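Local coordinates for protein DyP2 (Amycolatopsis sp. ATCC 39116, PDB 4G2C) that acts as a haem-containing dye peroxidase, an oxidoreductase that carries manganese as well and probably takes part in oxidising lignin-related compounds, at residues Lys147-Ala152 and Trp423-Ala428; Leu294-Glu299 and Gly305-Gly310; Tyr454-Glu457 and Val463-Ala466. One frame throughout, in Å; residues are numbered along the deposited sequence.

Contact 1: residues Lys147-Ala152 and Trp423-Ala428; sequences KLADPA and WANNPA. With ACT (acetate ion), chain B; ACT (acetate ion), chain M.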
loop_
_atom_site.group_PDB
_atom_site.type_symbol
_atom_site.label_atom_id
_atom_site.label_comp_id
_atom_site.label_asym_id
_atom_site.label_seq_id
_atom_site.Cartn_x
_atom_site.Cartn_y
_atom_site.Cartn_z
ATOM N N LYS A 147 1.639 -19.743 1.854
ATOM C CA LYS A 147 0.622 -19.248 2.780
ATOM C C LYS A 147 -0.240 -18.110 2.194
ATOM O O LYS A 147 -1.372 -17.888 2.638
ATOM C CB LYS A 147 1.242 -18.847 4.117
ATOM C CG LYS A 147 2.002 -17.535 4.082
ATOM C CD LYS A 147 2.647 -17.243 5.432
ATOM C CE LYS A 147 3.469 -15.975 5.377
ATOM N NZ LYS A 147 4.216 -15.726 6.651
ATOM N N LEU A 148 0.284 -17.421 1.182
ATOM C CA LEU A 148 -0.431 -16.312 0.546
ATOM C C LEU A 148 -1.218 -16.770 -0.679
ATOM O O LEU A 148 -1.980 -15.992 -1.275
ATOM C CB LEU A 148 0.553 -15.213 0.128
ATOM C CG LEU A 148 1.402 -14.629 1.259
ATOM C CD1 LEU A 148 2.420 -13.624 0.720
ATOM C CD2 LEU A 148 0.511 -13.996 2.324
ATOM N N ALA A 149 -1.029 -18.039 -1.037
ATOM C CA ALA A 149 -1.564 -18.605 -2.271
ATOM C C ALA A 149 -1.070 -17.844 -3.496
ATOM O O ALA A 149 -1.808 -17.668 -4.458
ATOM C CB ALA A 149 -3.121 -18.673 -2.235
ATOM N N ASP A 150 0.173 -17.374 -3.441
ATOM C CA ASP A 150 0.815 -16.711 -4.578
ATOM C C ASP A 150 1.138 -17.694 -5.704
ATOM O O ASP A 150 1.289 -18.896 -5.483
ATOM C CB ASP A 150 2.135 -16.056 -4.147
ATOM C CG ASP A 150 1.945 -14.670 -3.547
ATOM O OD1 ASP A 150 0.881 -14.027 -3.777
ATOM O OD2 ASP A 150 2.874 -14.218 -2.847
ATOM N N PRO A 151 1.253 -17.185 -6.926
ATOM C CA PRO A 151 1.817 -18.068 -7.943
ATOM C C PRO A 151 3.220 -18.513 -7.519
ATOM O O PRO A 151 3.931 -17.743 -6.861
ATOM C CB PRO A 151 1.875 -17.182 -9.195
ATOM C CG PRO A 151 1.415 -15.789 -8.745
ATOM C CD PRO A 151 0.665 -15.960 -7.486
ATOM N N ALA A 152 3.596 -19.738 -7.876
ATOM C CA ALA A 152 4.950 -20.237 -7.627
ATOM C C ALA A 152 5.992 -19.276 -8.182
ATOM O O ALA A 152 5.741 -18.561 -9.147
ATOM C CB ALA A 152 5.138 -21.617 -8.238
ATOM N N TRP A 423 -7.510 -12.363 6.013
ATOM C CA TRP A 423 -8.674 -11.562 5.665
ATOM C C TRP A 423 -9.043 -11.733 4.186
ATOM O O TRP A 423 -10.079 -12.328 3.856
ATOM C CB TRP A 423 -8.450 -10.091 6.026
ATOM C CG TRP A 423 -8.519 -9.817 7.523
ATOM C CD1 TRP A 423 -8.839 -10.722 8.515
ATOM C CD2 TRP A 423 -8.289 -8.559 8.192
ATOM N NE1 TRP A 423 -8.814 -10.097 9.745
ATOM C CE2 TRP A 423 -8.478 -8.776 9.574
ATOM C CE3 TRP A 423 -7.942 -7.271 7.754
ATOM C CZ2 TRP A 423 -8.334 -7.756 10.519
ATOM C CZ3 TRP A 423 -7.795 -6.259 8.697
ATOM C CH2 TRP A 423 -7.999 -6.510 10.064
ATOM N N ALA A 424 -8.181 -11.245 3.300
ATOM C CA ALA A 424 -8.507 -11.223 1.874
ATOM C C ALA A 424 -8.767 -12.630 1.320
ATOM O O ALA A 424 -9.806 -12.872 0.691
ATOM C CB ALA A 424 -7.420 -10.499 1.070
ATOM N N ASN A 425 -7.834 -13.547 1.567
ATOM C CA ASN A 425 -7.922 -14.899 1.035
ATOM C C ASN A 425 -8.917 -15.773 1.783
ATOM O O ASN A 425 -9.172 -16.900 1.387
ATOM C CB ASN A 425 -6.561 -15.597 1.094
ATOM C CG ASN A 425 -5.549 -15.003 0.131
ATOM O OD1 ASN A 425 -5.850 -14.078 -0.631
ATOM N ND2 ASN A 425 -4.328 -15.511 0.190
ATOM N N ASN A 426 -9.455 -15.265 2.881
ATOM C CA ASN A 426 -10.232 -16.096 3.776
ATOM C C ASN A 426 -11.712 -16.012 3.432
ATOM O O ASN A 426 -12.302 -14.928 3.486
ATOM C CB ASN A 426 -9.974 -15.652 5.204
ATOM C CG ASN A 426 -10.663 -16.527 6.227
ATOM O OD1 ASN A 426 -11.483 -17.386 5.887
ATOM N ND2 ASN A 426 -10.339 -16.304 7.501
ATOM N N PRO A 427 -12.313 -17.147 3.049
ATOM C CA PRO A 427 -13.722 -17.099 2.646
ATOM C C PRO A 427 -14.633 -16.788 3.823
ATOM O O PRO A 427 -15.740 -16.293 3.615
ATOM C CB PRO A 427 -13.997 -18.520 2.103
ATOM C CG PRO A 427 -12.985 -19.403 2.793
ATOM C CD PRO A 427 -11.745 -18.509 2.965
ATOM N N ALA A 428 -14.172 -17.064 5.039
ATOM C CA ALA A 428 -14.998 -16.867 6.233
ATOM C C ALA A 428 -15.089 -15.417 6.741
ATOM O O ALA A 428 -15.970 -15.098 7.543
ATOM C CB ALA A 428 -14.529 -17.777 7.355
HETATM C C ACT B . 7.385 -16.265 4.945
HETATM O O ACT B . 8.204 -15.386 4.515
HETATM O OXT ACT B . 6.223 -15.880 5.225
HETATM C CH3 ACT B . 7.756 -17.716 5.142
HETATM C C ACT M . 0.409 -15.062 8.614
HETATM O O ACT M . 1.348 -15.534 7.912
HETATM O OXT ACT M . -0.175 -15.839 9.409
HETATM C CH3 ACT M . 0.001 -13.633 8.544
HETATM O O HOH W 1 -3.817 -17.816 1.627
#
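N425 puts its side-chain amide against the end of helix 145-148, where ND2 donates to L148 O at 2.8 Å. The bond is bent: the N-H...O angle is 133°, and the nitrogen stands above the carbonyl plane, 63° out of it. A water fixes the same nitrogen from a second direction, accepting from N425 ND2 at 2.8 Å and donating to K147 O at 2.6 Å, so one NH2 group serves two successive carbonyls, one directly and one through solvent. The first torsion of N425 turns CG beside its own backbone N and anti to the carbonyl carbon (chi1 -69°), which extends the amide across the gap. Its other end is gripped too, since OD1 accepts from Q446 N and Q420 NE2; Q446 NE2 also donates to L148 O. Replacing N425 by a leucine would probably leave L148 O without one of its donors and the bridging water without its hold on 423-428.

This is the tight part, and it is small: 79 Å² is buried in all. A149 merely brushes it, with CB 4.2 Å from N425 ND2. CB of L148 is directed away from 423-428, and the buried side chain packs on F416 and Y481. K147 forms the contrasting solvent side. Its extended chain leads away from the contact; K147 NZ pairs with E417 and donates to O of an acetate, probably from the crystallisation liquor, at 3.1 Å. A second acetate is modelled too close for its bond to be relied on.

The N425 amide thus binds the last-turn carbonyl of a helix that ends in a Schellman motif at A149, linking the dimeric alpha+beta barrel region to the residues at the end of helix 416-424, the L148 side chain about 8 Å from the haem.

Contact 2: residues Leu294-Glu299 and Gly305-Gly310; sequences LGLRGE and GAMLVG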
loop_
_atom_site.group_PDB
_atom_site.type_symbol
_atom_site.label_atom_id
_atom_site.label_comp_id
_atom_site.label_asym_id
_atom_site.label_seq_id
_atom_site.Cartn_x
_atom_site.Cartn_y
_atom_site.Cartn_z
ATOM N N LEU A 294 -27.273 -8.987 -11.671
ATOM C CA LEU A 294 -28.047 -8.467 -10.551
ATOM C C LEU A 294 -29.257 -7.669 -11.023
ATOM O O LEU A 294 -29.951 -7.046 -10.216
ATOM C CB LEU A 294 -27.158 -7.592 -9.670
ATOM C CG LEU A 294 -26.016 -8.322 -8.957
ATOM C CD1 LEU A 294 -25.211 -7.331 -8.159
ATOM C CD2 LEU A 294 -26.541 -9.435 -8.046
ATOM N N GLY A 295 -29.497 -7.685 -12.332
ATOM C CA GLY A 295 -30.554 -6.886 -12.921
ATOM C C GLY A 295 -30.351 -5.376 -12.858
ATOM O O GLY A 295 -31.299 -4.630 -13.050
ATOM N N LEU A 296 -29.127 -4.911 -12.610
ATOM C CA LEU A 296 -28.873 -3.466 -12.525
ATOM C C LEU A 296 -29.074 -2.727 -13.854
ATOM O O LEU A 296 -28.779 -3.252 -14.925
ATOM C CB LEU A 296 -27.468 -3.177 -11.983
ATOM C CG LEU A 296 -27.073 -3.825 -10.653
ATOM C CD1 LEU A 296 -25.799 -3.197 -10.132
ATOM C CD2 LEU A 296 -28.198 -3.735 -9.613
ATOM N N ARG A 297 -29.539 -1.485 -13.770
ATOM C CA ARG A 297 -29.933 -0.742 -14.959
ATOM C C ARG A 297 -29.411 0.696 -14.984
ATOM O O ARG A 297 -29.222 1.318 -13.938
ATOM C CB ARG A 297 -31.461 -0.752 -15.059
ATOM C CG ARG A 297 -32.068 -2.029 -14.476
ATOM C CD ARG A 297 -33.393 -2.387 -15.105
ATOM N NE ARG A 297 -33.325 -2.459 -16.566
ATOM C CZ ARG A 297 -34.381 -2.675 -17.350
ATOM N NH1 ARG A 297 -35.585 -2.850 -16.813
ATOM N NH2 ARG A 297 -34.238 -2.716 -18.668
ATOM N N GLY A 298 -29.194 1.224 -16.182
ATOM C CA GLY A 298 -28.802 2.612 -16.337
ATOM C C GLY A 298 -27.437 2.909 -15.742
ATOM O O GLY A 298 -26.557 2.043 -15.714
ATOM N N GLU A 299 -27.254 4.138 -15.269
ATOM C CA GLU A 299 -26.001 4.510 -14.621
ATOM C C GLU A 299 -25.779 3.648 -13.370
ATOM O O GLU A 299 -24.648 3.287 -13.062
ATOM C CB GLU A 299 -25.959 6.011 -14.290
ATOM C CG GLU A 299 -25.394 6.917 -15.410
ATOM C CD GLU A 299 -23.854 6.856 -15.551
ATOM O OE1 GLU A 299 -23.142 7.522 -14.757
ATOM O OE2 GLU A 299 -23.351 6.161 -16.469
ATOM N N GLY A 305 -19.457 -2.257 -9.732
ATOM C CA GLY A 305 -18.045 -2.014 -9.517
ATOM C C GLY A 305 -17.798 -1.609 -8.079
ATOM O O GLY A 305 -16.863 -2.093 -7.439
ATOM N N ALA A 306 -18.632 -0.703 -7.580
ATOM C CA ALA A 306 -18.595 -0.288 -6.182
ATOM C C ALA A 306 -18.704 -1.488 -5.239
ATOM O O ALA A 306 -18.093 -1.498 -4.171
ATOM C CB ALA A 306 -19.716 0.707 -5.907
ATOM N N MET A 307 -19.477 -2.501 -5.624
ATOM C CA MET A 307 -19.648 -3.676 -4.761
ATOM C C MET A 307 -18.360 -4.471 -4.632
ATOM O O MET A 307 -18.128 -5.117 -3.608
ATOM C CB MET A 307 -20.760 -4.600 -5.273
ATOM C CG MET A 307 -22.179 -4.097 -5.070
ATOM S SD MET A 307 -23.404 -5.161 -5.909
ATOM C CE MET A 307 -24.861 -4.117 -5.837
ATOM N N LEU A 308 -17.531 -4.436 -5.673
ATOM C CA LEU A 308 -16.275 -5.176 -5.681
ATOM C C LEU A 308 -15.224 -4.446 -4.850
ATOM O O LEU A 308 -14.393 -5.063 -4.187
ATOM C CB LEU A 308 -15.743 -5.331 -7.116
ATOM C CG LEU A 308 -16.690 -5.982 -8.124
ATOM C CD1 LEU A 308 -16.091 -5.977 -9.552
ATOM C CD2 LEU A 308 -17.031 -7.374 -7.655
ATOM N N VAL A 309 -15.257 -3.124 -4.913
ATOM C CA VAL A 309 -14.232 -2.312 -4.281
ATOM C C VAL A 309 -14.664 -1.762 -2.904
ATOM O O VAL A 309 -13.869 -1.729 -1.974
ATOM C CB VAL A 309 -13.830 -1.173 -5.222
ATOM C CG1 VAL A 309 -12.957 -0.165 -4.490
ATOM C CG2 VAL A 309 -13.113 -1.763 -6.449
ATOM N N GLY A 310 -15.928 -1.354 -2.787
ATOM C CA GLY A 310 -16.435 -0.786 -1.554
ATOM C C GLY A 310 -16.558 0.716 -1.682
ATOM O O GLY A 310 -17.023 1.401 -0.770
#
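M307 and L294 meet tip to tip across backbones that stay far apart: L294 CA and M307 CA are 11.3 Å from each other, and yet M307 SD lies 3.6 Å from L294 CD1. Side-chain length alone spans the gap. M307 leaves helix 303-309 with CG anti to the carbonyl carbon (chi1 -73°) and is extended from there on (chi2 172°, chi3 -167°), which carries the sulfur and methyl out to the loop. L294 CD1 also lies 4.0 Å from M307 CE, so a single leucine methyl faces both ends of the S-CH3 bond. L296 adds a looser touch on the terminal methyl, its CD1 standing 4.5 Å from M307 CE.

G295, with positive phi, is the C-prime residue of the Schellman motif ending helix 280-293; L294 and L296 flank it in sequence, and both direct their CB atoms toward 305-310. Y454 packs on both L294 and M307, and L318 and P346 line the methionine further, giving it a buried setting. Two residues on from M307, V309 touches the haem.

No hydrogen bond crosses, and only 89 Å² is buried, so the join between the loop after helix 280-293 and helix 303-309 rests here on dispersion between a polarisable thioether and leucine methyls, without the directional demands of a polar bond.

Contact 3: residues Tyr454-Glu457 and Val463-Ala466; sequences YAPE and VAEA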
loop_
_atom_site.group_PDB
_atom_site.type_symbol
_atom_site.label_atom_id
_atom_site.label_comp_id
_atom_site.label_asym_id
_atom_site.label_seq_id
_atom_site.Cartn_x
_atom_site.Cartn_y
_atom_site.Cartn_z
ATOM N N TYR A 454 -24.898 -10.887 -3.218
ATOM C CA TYR A 454 -24.947 -9.436 -3.289
ATOM C C TYR A 454 -26.374 -9.006 -2.993
ATOM O O TYR A 454 -27.293 -9.807 -3.084
ATOM C CB TYR A 454 -24.541 -8.960 -4.696
ATOM C CG TYR A 454 -23.223 -9.524 -5.185
ATOM C CD1 TYR A 454 -23.124 -10.845 -5.613
ATOM C CD2 TYR A 454 -22.076 -8.737 -5.222
ATOM C CE1 TYR A 454 -21.928 -11.364 -6.062
ATOM C CE2 TYR A 454 -20.872 -9.252 -5.667
ATOM C CZ TYR A 454 -20.800 -10.561 -6.082
ATOM O OH TYR A 454 -19.599 -11.067 -6.534
ATOM N N ALA A 455 -26.551 -7.744 -2.630
ATOM C CA ALA A 455 -27.875 -7.169 -2.453
ATOM C C ALA A 455 -28.139 -6.306 -3.664
ATOM O O ALA A 455 -27.539 -5.248 -3.806
ATOM C CB ALA A 455 -27.935 -6.333 -1.181
ATOM N N PRO A 456 -29.032 -6.760 -4.555
ATOM C CA PRO A 456 -29.304 -6.004 -5.779
ATOM C C PRO A 456 -29.826 -4.607 -5.460
ATOM O O PRO A 456 -29.543 -3.669 -6.197
ATOM C CB PRO A 456 -30.402 -6.829 -6.467
ATOM C CG PRO A 456 -30.316 -8.186 -5.856
ATOM C CD PRO A 456 -29.882 -7.957 -4.445
ATOM N N GLU A 457 -30.570 -4.480 -4.361
ATOM C CA GLU A 457 -31.201 -3.211 -3.994
ATOM C C GLU A 457 -30.575 -2.571 -2.736
ATOM O O GLU A 457 -30.694 -3.112 -1.626
ATOM C CB GLU A 457 -32.704 -3.419 -3.814
ATOM C CG GLU A 457 -33.409 -2.239 -3.206
ATOM C CD GLU A 457 -34.922 -2.320 -3.346
ATOM O OE1 GLU A 457 -35.491 -3.433 -3.227
ATOM O OE2 GLU A 457 -35.537 -1.259 -3.586
ATOM N N VAL A 463 -31.653 -10.662 -1.600
ATOM C CA VAL A 463 -30.334 -11.238 -1.832
ATOM C C VAL A 463 -30.295 -12.128 -3.083
ATOM O O VAL A 463 -31.259 -12.839 -3.388
ATOM C CB VAL A 463 -29.840 -12.016 -0.609
ATOM C CG1 VAL A 463 -30.569 -13.343 -0.515
ATOM C CG2 VAL A 463 -28.325 -12.228 -0.681
ATOM N N ALA A 464 -29.179 -12.068 -3.810
ATOM C CA ALA A 464 -29.030 -12.811 -5.056
ATOM C C ALA A 464 -27.634 -13.395 -5.166
ATOM O O ALA A 464 -26.650 -12.751 -4.793
ATOM C CB ALA A 464 -29.299 -11.915 -6.236
ATOM N N GLU A 465 -27.548 -14.616 -5.687
ATOM C CA GLU A 465 -26.259 -15.262 -5.876
ATOM C C GLU A 465 -25.841 -15.155 -7.333
ATOM O O GLU A 465 -26.535 -15.657 -8.226
ATOM C CB GLU A 465 -26.298 -16.726 -5.443
ATOM C CG GLU A 465 -24.918 -17.391 -5.426
ATOM C CD GLU A 465 -24.978 -18.888 -5.126
ATOM O OE1 GLU A 465 -25.750 -19.602 -5.802
ATOM O OE2 GLU A 465 -24.257 -19.351 -4.216
ATOM N N ALA A 466 -24.714 -14.492 -7.576
ATOM C CA ALA A 466 -24.200 -14.347 -8.931
ATOM C C ALA A 466 -24.091 -15.711 -9.587
ATOM O O ALA A 466 -23.986 -16.732 -8.907
ATOM C CB ALA A 466 -22.831 -13.642 -8.923
#
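Y454 brings the flat group of the contact, a phenol ring that the residues of the opposing strand meet in different ways. It has A464 O at its edge, near the ring plane, 4.1 Å from Y454 CD1. A466 comes at it obliquely, with CB 3.8 Å from Y454 CE1. No aromatic ring of 463-466 meets the phenol; beyond the two segments, H348 meets it edge to face, while L290 packs against it. The ring is placed by its first torsion, which sets CG beside the backbone N (chi1 -52°) and brings the CE1 side of the ring toward A466. The puckered pyrrolidine of P456 touches A464 instead, its CG 3.9 Å from A464 CB.

Between these side chains runs the backbone bridge. Y454 and A464 form an antiparallel hydrogen-bonded pair with CA atoms 5.6 Å apart: Y454 N donates to A464 O at 3.0 Å and A464 N returns the bond to Y454 O at 3.0 Å. Both are nearly straight, 163° at the hydrogen in the first. Strands 453-454 and 464-465 thus make a minimal two-stranded antiparallel ribbon, continued by a backbone bond between A466 and Q452.

Y454 O is further lined by V463, whose CA-H points at it with an angle of 143° at the hydrogen and whose CG2 lies 3.6 Å away. That valine is exposed, and its CB is set away from 454-457 overall even though CG2 still reaches the carbonyl oxygen, whereas Y454 and A466 are buried. The carbonyl oxygen of P456 lies on the side away from 463-466, where the guanidinium group of R303 donates to it through NH2.

From the N terminus, the chain first reaches 147-152, which spans the end of helix 145-148, and runs 270 residues before 423-428 returns to it, so contact 1 closes a very long loop. Contact 2 is a short closure within that span, turning helix 280-293 into helix 303-309. Contact 3 opens only after contact 1 has closed and shuts a second short loop; none of the three cross. In space the order changes: contacts 2 and 3 have centres 10 Å apart and touch, M307 CE lying 3.5 Å from A455 O, so the late ribbon packs on the helix turn. Contact 1 stands apart, centres about 25 and 24 Å away, joining the barrel region to helix 416-424.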